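Local coordinates for Lin2891 protein (PDB 3DB0) that is of unproven function but probably binds a flavin and acts as an oxidoreductase related to pyridoxamine 5'-phosphate oxidase, at residues I68-D71 with A76-E79; F29-Y34 with T55-R60; M35-D40 with V64-G69. One frame throughout, in Å; residues are numbered along the deposited sequence.

Overall arrangement
All three contacts involve one six-stranded antiparallel barrel, the split-barrel fold expected of FMN-binding proteins of this family. Interaction 3 lies about 4 Å from the centre of the chain and joins strands 29-40 and 63-68 across the interior. Interaction 1, its centre about 10 Å away, runs from strand 63-68 into strand 77-86 and shares Ile68 and Gly69 with interaction 3. Interaction 2, centred about 14 Å from interaction 3 and 20 Å from interaction 1, ties strand 29-40 to helix 53-60. Along the chain, interactions 2 and 3 interleave, while interaction 2 closes before interaction 1 opens. Thus one contact fills the interior, one pairs neighbouring strands and one fastens a helix outside; each includes residues touching the second subunit.

Interaction 1. Residues I68-D71 with A76-E79; sequences IGYD and AFLE
Ile68 and Leu78 form an antiparallel hydrogen-bonded pair where the connection between two neighbouring barrel strands, 63-68 and 77-86, begins. Ile68 N donates to Leu78 O at 3.1 Å, and Leu78 N returns a bond to Ile68 O at 2.9 Å with an N-H...O angle of 167°. Their side chains lie alongside each other on one face of the sheet, Ile68 CG2 4.0 Å from Leu78 CB, and both also pack against Leu14 of helix 6-16. Phe77, one residue before Leu78, points toward residues 68-71 and packs on Gly69 and Tyr70; the backbone course places Phe77 CB 3.4 Å from Ile68 O. Folded back over its own main chain (chi1 62°), the ring turns to Tyr70. The two make a T-shaped stack in which Tyr70 presents its edge to the face of Phe77, with centroids 5.5 Å apart and planes at 76°. Tyr34 of the second subunit meets both rings, so this aromatic pair lies at that interface. A water bridges the two chain ends of the turn, donating to Gly69 O at 2.8 Å and, at a doubtfully short distance, to Ala76 O. Both oxygens are acceptors and cannot bond each other, which implies that direct pairing gives way to a single water-mediated link.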
loop_
_atom_site.group_PDB
_atom_site.type_symbol
_atom_site.label_atom_id
_atom_site.label_comp_id
_atom_site.label_asym_id
_atom_site.label_seq_id
_atom_site.Cartn_x
_atom_site.Cartn_y
_atom_site.Cartn_z
ATOM N N ILE B 68 -0.867 -13.668 -0.305
ATOM C CA ILE B 68 -0.194 -12.393 -0.189
ATOM C C ILE B 68 1.040 -12.346 -1.025
ATOM O O ILE B 68 1.803 -13.296 -1.106
ATOM C CB ILE B 68 0.091 -11.993 1.329
ATOM C CG1 ILE B 68 0.779 -10.596 1.454
ATOM C CG2 ILE B 68 0.962 -13.028 2.047
ATOM C CD1 ILE B 68 0.472 -9.920 2.765
ATOM N N GLY B 69 1.196 -11.224 -1.736
ATOM C CA GLY B 69 2.411 -10.964 -2.492
ATOM C C GLY B 69 2.296 -10.949 -4.006
ATOM O O GLY B 69 3.244 -10.614 -4.682
ATOM N N TYR B 70 1.101 -11.208 -4.519
ATOM C CA TYR B 70 0.866 -11.255 -5.949
ATOM C C TYR B 70 0.702 -9.824 -6.535
ATOM O O TYR B 70 -0.340 -9.198 -6.411
ATOM C CB TYR B 70 -0.310 -12.189 -6.253
ATOM C CG TYR B 70 -0.599 -12.358 -7.711
ATOM C CD1 TYR B 70 -0.155 -13.466 -8.400
ATOM C CD2 TYR B 70 -1.251 -11.344 -8.428
ATOM C CE1 TYR B 70 -0.362 -13.600 -9.754
ATOM C CE2 TYR B 70 -1.470 -11.462 -9.792
ATOM C CZ TYR B 70 -1.021 -12.606 -10.443
ATOM O OH TYR B 70 -1.252 -12.746 -11.780
ATOM N N ASP B 71 1.761 -9.331 -7.164
ATOM C CA ASP B 71 1.817 -7.980 -7.752
ATOM C C ASP B 71 1.482 -7.992 -9.247
ATOM O O ASP B 71 0.788 -7.114 -9.760
ATOM C CB ASP B 71 3.227 -7.410 -7.600
ATOM C CG ASP B 71 3.610 -7.205 -6.171
ATOM O OD1 ASP B 71 2.717 -6.852 -5.415
ATOM O OD2 ASP B 71 4.781 -7.412 -5.807
ATOM N N ALA B 76 6.528 -13.889 -7.254
ATOM C CA ALA B 76 6.529 -15.047 -6.352
ATOM C C ALA B 76 5.636 -14.537 -5.212
ATOM O O ALA B 76 5.711 -13.364 -4.806
ATOM C CB ALA B 76 7.891 -15.349 -5.820
ATOM N N PHE B 77 4.768 -15.397 -4.713
ATOM C CA PHE B 77 3.853 -15.006 -3.658
ATOM C C PHE B 77 3.665 -16.142 -2.692
ATOM O O PHE B 77 4.219 -17.220 -2.876
ATOM C CB PHE B 77 2.521 -14.490 -4.207
ATOM C CG PHE B 77 1.760 -15.489 -4.982
ATOM C CD1 PHE B 77 2.056 -15.706 -6.320
ATOM C CD2 PHE B 77 0.757 -16.246 -4.372
ATOM C CE1 PHE B 77 1.367 -16.666 -7.039
ATOM C CE2 PHE B 77 0.082 -17.202 -5.085
ATOM C CZ PHE B 77 0.377 -17.403 -6.426
ATOM N N LEU B 78 2.893 -15.875 -1.650
ATOM C CA LEU B 78 2.688 -16.827 -0.603
ATOM C C LEU B 78 1.270 -17.309 -0.485
ATOM O O LEU B 78 0.309 -16.540 -0.610
ATOM C CB LEU B 78 3.066 -16.196 0.767
ATOM C CG LEU B 78 4.500 -15.699 0.968
ATOM C CD1 LEU B 78 4.598 -14.889 2.339
ATOM C CD2 LEU B 78 5.441 -16.881 0.855
ATOM N N GLU B 79 1.183 -18.613 -0.235
ATOM C CA GLU B 79 -0.060 -19.238 0.175
ATOM C C GLU B 79 0.174 -19.723 1.614
ATOM O O GLU B 79 1.044 -20.547 1.884
ATOM C CB GLU B 79 -0.461 -20.383 -0.756
ATOM C CG GLU B 79 -1.585 -21.121 -0.158
ATOM C CD GLU B 79 -2.023 -22.370 -0.917
ATOM O OE1 GLU B 79 -1.600 -22.628 -2.055
ATOM O OE2 GLU B 79 -2.825 -23.108 -0.331
HETATM O O HOH W 1 5.955 -10.951 -4.278
#

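Interaction 2. Residues F29-Y34 with T55-R60; sequences FPHARY and TEEVRR
Arg33 grips the carboxylate of Glu57 end-on, one terminal nitrogen to each oxygen, and so fastens helix 53-60, in the connection between strands 43-49 and 63-68, onto barrel strand 29-40. NH1 of Arg33 lies 3.0 Å from Glu57 OE1 and NH2 of Arg33 lies 2.9 Å from Glu57 OE2. Both N-H...O angles are nearly straight, at 167° and 169°, and both oxygens are met on their syn side. The guanidinium and carboxylate planes are tilted, hinge-like, by 27°. Arg33 reaches the bridge with a chain extended from CG to NE, meeting a Glu57 chain that is extended beyond CG and comes from the opposite direction. His31, two residues earlier on the strand, lies alongside in the same shell: Glu57 OE2 stands 3.5 Å above its ring plane, offset toward the rim and nearest to CD2. Further out, Ser24 of strand 19-26 hydrogen-bonds to Glu57 OE1, while Gln26 OE1 pairs with His31 NE2 and would help fix the ring's rotation. Pro53 and Lys54 of the helix touch the Arg33 side chain. With two arginine bonds and the Ser24 bond on one largely buried carboxylate, the geometry implies a Glu57 that is probably ionised and held against rotation.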
loop_
_atom_site.group_PDB
_atom_site.type_symbol
_atom_site.label_atom_id
_atom_site.label_comp_id
_atom_site.label_asym_id
_atom_site.label_seq_id
_atom_site.Cartn_x
_atom_site.Cartn_y
_atom_site.Cartn_z
ATOM N N PHE B 29 -19.570 -22.250 3.141
ATOM C CA PHE B 29 -19.225 -21.175 2.194
ATOM C C PHE B 29 -17.876 -20.508 2.417
ATOM O O PHE B 29 -17.562 -20.090 3.539
ATOM C CB PHE B 29 -20.282 -20.103 2.223
ATOM C CG PHE B 29 -21.632 -20.566 1.793
ATOM C CD1 PHE B 29 -22.481 -21.190 2.694
ATOM C CD2 PHE B 29 -22.054 -20.373 0.485
ATOM C CE1 PHE B 29 -23.755 -21.635 2.288
ATOM C CE2 PHE B 29 -23.319 -20.806 0.072
ATOM C CZ PHE B 29 -24.163 -21.440 0.977
ATOM N N PRO B 30 -17.086 -20.359 1.326
ATOM C CA PRO B 30 -15.858 -19.604 1.486
ATOM C C PRO B 30 -16.184 -18.093 1.425
ATOM O O PRO B 30 -17.154 -17.672 0.777
ATOM C CB PRO B 30 -15.025 -20.057 0.272
ATOM C CG PRO B 30 -16.001 -20.395 -0.743
ATOM C CD PRO B 30 -17.156 -21.014 0.002
ATOM N N HIS B 31 -15.442 -17.307 2.150
ATOM C CA HIS B 31 -15.550 -15.862 2.031
ATOM C C HIS B 31 -14.146 -15.351 1.776
ATOM O O HIS B 31 -13.247 -15.616 2.552
ATOM C CB HIS B 31 -16.098 -15.220 3.303
ATOM C CG HIS B 31 -17.540 -15.528 3.561
ATOM N ND1 HIS B 31 -18.558 -14.795 3.004
ATOM C CD2 HIS B 31 -18.132 -16.498 4.291
ATOM C CE1 HIS B 31 -19.719 -15.296 3.387
ATOM N NE2 HIS B 31 -19.489 -16.333 4.164
ATOM N N ALA B 32 -13.938 -14.652 0.667
ATOM C CA ALA B 32 -12.618 -14.096 0.412
ATOM C C ALA B 32 -12.725 -12.586 0.507
ATOM O O ALA B 32 -13.647 -11.991 -0.033
ATOM C CB ALA B 32 -12.091 -14.505 -0.974
ATOM N N ARG B 33 -11.753 -11.981 1.171
ATOM C CA ARG B 33 -11.711 -10.544 1.308
ATOM C C ARG B 33 -10.293 -10.013 1.285
ATOM O O ARG B 33 -9.382 -10.646 1.768
ATOM C CB ARG B 33 -12.344 -10.096 2.630
ATOM C CG ARG B 33 -13.731 -10.633 2.892
ATOM C CD ARG B 33 -14.188 -10.250 4.275
ATOM N NE ARG B 33 -15.572 -10.659 4.581
ATOM C CZ ARG B 33 -15.917 -11.796 5.180
ATOM N NH1 ARG B 33 -14.999 -12.672 5.484
ATOM N NH2 ARG B 33 -17.188 -12.068 5.429
ATOM N N TYR B 34 -10.148 -8.826 0.717
ATOM C CA TYR B 34 -8.877 -8.132 0.701
ATOM C C TYR B 34 -8.752 -7.378 2.002
ATOM O O TYR B 34 -9.718 -6.809 2.512
ATOM C CB TYR B 34 -8.746 -7.134 -0.427
ATOM C CG TYR B 34 -8.384 -7.745 -1.736
ATOM C CD1 TYR B 34 -7.100 -8.134 -2.000
ATOM C CD2 TYR B 34 -9.349 -7.989 -2.700
ATOM C CE1 TYR B 34 -6.771 -8.701 -3.198
ATOM C CE2 TYR B 34 -9.014 -8.594 -3.909
ATOM C CZ TYR B 34 -7.753 -8.927 -4.146
ATOM O OH TYR B 34 -7.397 -9.543 -5.327
ATOM N N THR B 55 -14.881 -11.591 11.804
ATOM C CA THR B 55 -14.569 -11.901 13.174
ATOM C C THR B 55 -15.370 -13.087 13.685
ATOM O O THR B 55 -14.826 -13.953 14.364
ATOM C CB THR B 55 -14.882 -10.713 14.103
ATOM O OG1 THR B 55 -14.093 -9.597 13.684
ATOM C CG2 THR B 55 -14.610 -11.090 15.571
ATOM N N GLU B 56 -16.669 -13.112 13.398
ATOM C CA GLU B 56 -17.511 -14.237 13.799
ATOM C C GLU B 56 -17.149 -15.515 13.052
ATOM O O GLU B 56 -17.257 -16.629 13.592
ATOM C CB GLU B 56 -19.012 -13.915 13.653
ATOM C CG GLU B 56 -19.937 -15.028 14.183
ATOM C CD GLU B 56 -19.781 -15.285 15.679
ATOM O OE1 GLU B 56 -19.262 -14.404 16.387
ATOM O OE2 GLU B 56 -20.188 -16.372 16.133
ATOM N N GLU B 57 -16.740 -15.375 11.796
ATOM C CA GLU B 57 -16.338 -16.538 11.036
ATOM C C GLU B 57 -15.166 -17.250 11.723
ATOM O O GLU B 57 -15.183 -18.476 11.926
ATOM C CB GLU B 57 -15.988 -16.151 9.602
ATOM C CG GLU B 57 -17.219 -15.865 8.786
ATOM C CD GLU B 57 -16.930 -15.005 7.574
ATOM O OE1 GLU B 57 -15.776 -14.957 7.186
ATOM O OE2 GLU B 57 -17.845 -14.343 7.032
ATOM N N VAL B 58 -14.149 -16.457 12.066
ATOM C CA VAL B 58 -12.930 -16.930 12.764
ATOM C C VAL B 58 -13.217 -17.569 14.144
ATOM O O VAL B 58 -12.594 -18.568 14.504
ATOM C CB VAL B 58 -11.906 -15.756 12.868
ATOM C CG1 VAL B 58 -10.886 -16.003 13.914
ATOM C CG2 VAL B 58 -11.260 -15.551 11.468
ATOM N N ARG B 59 -14.157 -16.985 14.903
ATOM C CA ARG B 59 -14.528 -17.501 16.182
ATOM C C ARG B 59 -15.064 -18.887 16.035
ATOM O O ARG B 59 -14.806 -19.708 16.864
ATOM C CB ARG B 59 -15.639 -16.682 16.865
ATOM C CG ARG B 59 -15.202 -15.283 17.304
ATOM C CD ARG B 59 -16.166 -14.657 18.339
ATOM N NE ARG B 59 -15.828 -13.245 18.572
ATOM C CZ ARG B 59 -16.458 -12.215 17.996
ATOM N NH1 ARG B 59 -17.496 -12.423 17.183
ATOM N NH2 ARG B 59 -16.083 -10.968 18.257
ATOM N N ARG B 60 -15.815 -19.135 14.964
ATOM C CA ARG B 60 -16.496 -20.405 14.762
ATOM C C ARG B 60 -15.693 -21.423 13.944
ATOM O O ARG B 60 -15.956 -22.628 14.010
ATOM C CB ARG B 60 -17.858 -20.170 14.099
ATOM C CG ARG B 60 -18.795 -19.376 14.976
ATOM C CD ARG B 60 -19.869 -18.627 14.226
ATOM N NE ARG B 60 -21.141 -19.326 14.160
ATOM C CZ ARG B 60 -22.314 -18.699 14.138
ATOM N NH1 ARG B 60 -22.359 -17.373 14.232
ATOM N NH2 ARG B 60 -23.438 -19.392 14.074
#

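Interaction 3. Residues M35-D40 with V64-G69; sequences MTFLHD and VCVLIG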
loop_
_atom_site.group_PDB
_atom_site.type_symbol
_atom_site.label_atom_id
_atom_site.label_comp_id
_atom_site.label_asym_id
_atom_site.label_seq_id
_atom_site.Cartn_x
_atom_site.Cartn_y
_atom_site.Cartn_z
HETATM N N MSE B 35 -7.578 -7.425 2.592
HETATM C CA MSE B 35 -7.360 -6.639 3.783
HETATM C C MSE B 35 -5.873 -6.453 4.117
HETATM O O MSE B 35 -4.980 -7.010 3.472
HETATM C CB MSE B 35 -8.110 -7.221 4.983
HETATM C CG MSE B 35 -7.589 -8.629 5.354
HETATM SE SE MSE B 35 -8.664 -9.587 6.622
HETATM C CE MSE B 35 -10.191 -9.868 5.388
ATOM N N THR B 36 -5.655 -5.621 5.124
ATOM C CA THR B 36 -4.316 -5.255 5.590
ATOM C C THR B 36 -3.860 -6.268 6.608
ATOM O O THR B 36 -4.634 -6.683 7.512
ATOM C CB THR B 36 -4.300 -3.828 6.174
ATOM O OG1 THR B 36 -4.755 -2.961 5.157
ATOM C CG2 THR B 36 -2.876 -3.352 6.631
ATOM N N PHE B 37 -2.623 -6.701 6.368
ATOM C CA PHE B 37 -1.881 -7.597 7.217
ATOM C C PHE B 37 -0.594 -6.968 7.722
ATOM O O PHE B 37 0.229 -6.525 6.925
ATOM C CB PHE B 37 -1.512 -8.871 6.465
ATOM C CG PHE B 37 -2.708 -9.725 6.103
ATOM C CD1 PHE B 37 -3.223 -10.666 7.008
ATOM C CD2 PHE B 37 -3.376 -9.530 4.926
ATOM C CE1 PHE B 37 -4.326 -11.435 6.688
ATOM C CE2 PHE B 37 -4.509 -10.283 4.619
ATOM C CZ PHE B 37 -4.979 -11.227 5.503
ATOM N N LEU B 38 -0.423 -6.977 9.045
ATOM C CA LEU B 38 0.865 -6.675 9.681
ATOM C C LEU B 38 1.481 -8.042 10.012
ATOM O O LEU B 38 0.787 -9.080 10.048
ATOM C CB LEU B 38 0.664 -5.854 10.983
ATOM C CG LEU B 38 -0.105 -4.545 10.712
ATOM C CD1 LEU B 38 -0.166 -3.574 11.870
ATOM C CD2 LEU B 38 0.578 -3.839 9.595
ATOM N N HIS B 39 2.784 -8.100 10.242
ATOM C CA HIS B 39 3.380 -9.350 10.682
ATOM C C HIS B 39 4.473 -9.075 11.697
ATOM O O HIS B 39 5.019 -7.997 11.808
ATOM C CB HIS B 39 3.982 -10.109 9.500
ATOM C CG HIS B 39 5.184 -9.434 8.953
ATOM N ND1 HIS B 39 6.465 -9.872 9.219
ATOM C CD2 HIS B 39 5.311 -8.254 8.300
ATOM C CE1 HIS B 39 7.325 -9.027 8.684
ATOM N NE2 HIS B 39 6.649 -8.037 8.125
ATOM N N ASP B 40 4.711 -10.095 12.465
ATOM C CA ASP B 40 5.724 -10.164 13.459
ATOM C C ASP B 40 6.345 -11.506 13.183
ATOM O O ASP B 40 5.837 -12.576 13.587
ATOM C CB ASP B 40 5.142 -10.163 14.865
ATOM C CG ASP B 40 6.235 -10.393 15.927
ATOM O OD1 ASP B 40 7.352 -9.948 15.675
ATOM O OD2 ASP B 40 5.992 -11.028 16.964
ATOM N N VAL B 64 -8.036 -20.666 8.200
ATOM C CA VAL B 64 -7.961 -19.596 7.205
ATOM C C VAL B 64 -6.853 -19.863 6.223
ATOM O O VAL B 64 -5.910 -20.596 6.511
ATOM C CB VAL B 64 -7.813 -18.210 7.841
ATOM C CG1 VAL B 64 -9.047 -17.893 8.747
ATOM C CG2 VAL B 64 -6.510 -18.089 8.661
ATOM N N CYS B 65 -7.027 -19.315 5.032
ATOM C CA CYS B 65 -6.021 -19.363 4.024
ATOM C C CYS B 65 -5.706 -17.912 3.605
ATOM O O CYS B 65 -6.625 -17.172 3.240
ATOM C CB CYS B 65 -6.534 -20.157 2.814
ATOM S SG CYS B 65 -5.261 -20.251 1.467
ATOM N N VAL B 66 -4.428 -17.508 3.633
ATOM C CA VAL B 66 -4.023 -16.154 3.153
ATOM C C VAL B 66 -3.142 -16.224 1.896
ATOM O O VAL B 66 -2.241 -17.043 1.808
ATOM C CB VAL B 66 -3.258 -15.369 4.241
ATOM C CG1 VAL B 66 -2.879 -13.937 3.753
ATOM C CG2 VAL B 66 -4.108 -15.290 5.497
ATOM N N LEU B 67 -3.479 -15.396 0.926
ATOM C CA LEU B 67 -2.688 -15.207 -0.263
ATOM C C LEU B 67 -2.176 -13.781 -0.159
ATOM O O LEU B 67 -2.943 -12.829 0.066
ATOM C CB LEU B 67 -3.483 -15.351 -1.559
ATOM C CG LEU B 67 -4.048 -16.741 -1.905
ATOM C CD1 LEU B 67 -4.738 -16.672 -3.264
ATOM C CD2 LEU B 67 -2.906 -17.654 -1.976
ATOM N N ILE B 68 -0.867 -13.668 -0.305
ATOM C CA ILE B 68 -0.194 -12.393 -0.189
ATOM C C ILE B 68 1.040 -12.346 -1.025
ATOM O O ILE B 68 1.803 -13.296 -1.106
ATOM C CB ILE B 68 0.091 -11.993 1.329
ATOM C CG1 ILE B 68 0.779 -10.596 1.454
ATOM C CG2 ILE B 68 0.962 -13.028 2.047
ATOM C CD1 ILE B 68 0.472 -9.920 2.765
ATOM N N GLY B 69 1.196 -11.224 -1.736
ATOM C CA GLY B 69 2.411 -10.964 -2.492
ATOM C C GLY B 69 2.296 -10.949 -4.006
ATOM O O GLY B 69 3.244 -10.614 -4.682
#
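Phe37 and Val66 meet across the barrel interior in a CH-pi contact. Val66 CG1 lies over one face of the Phe37 ring, 4.1 Å from its centroid and 22° off the ring normal. The methyl is displaced toward the rim, which explains why its closest carbon is Phe37 CZ at 3.8 Å. The other methyl joins in, with Val66 CG2 4.0 Å from Phe37 CE1, so both branches of the valine bear on the outer end of the ring. The side chains approach from opposite directions. With CG of Phe37 anti to its own carbonyl carbon (chi1 -67°), the ring projects toward strand 63-68 and helps bridge the 9.7 Å between Phe37 CA and Val66 CA.

Aliphatic contact makes up the remainder. Ile68 CD1 approaches the base of the phenylalanine, 4.3 Å from Phe37 CB, and lies obliquely to the ring, a looser contact. Phe37 and Val66 also both pack on Leu22 of strand 19-26 and Ile118 of strand 113-126, so the ring is packed among side chains from strands 19-26, 63-68 and 113-126.

No hydrogen bond crosses between residues 35-40 and 64-69; these strands are not neighbours in the sheet. The three touching residues are buried and bring only carbon atoms into contact, which implies that the contact rests on dispersion and the exclusion of water, filling the interior between strands that share no backbone bond.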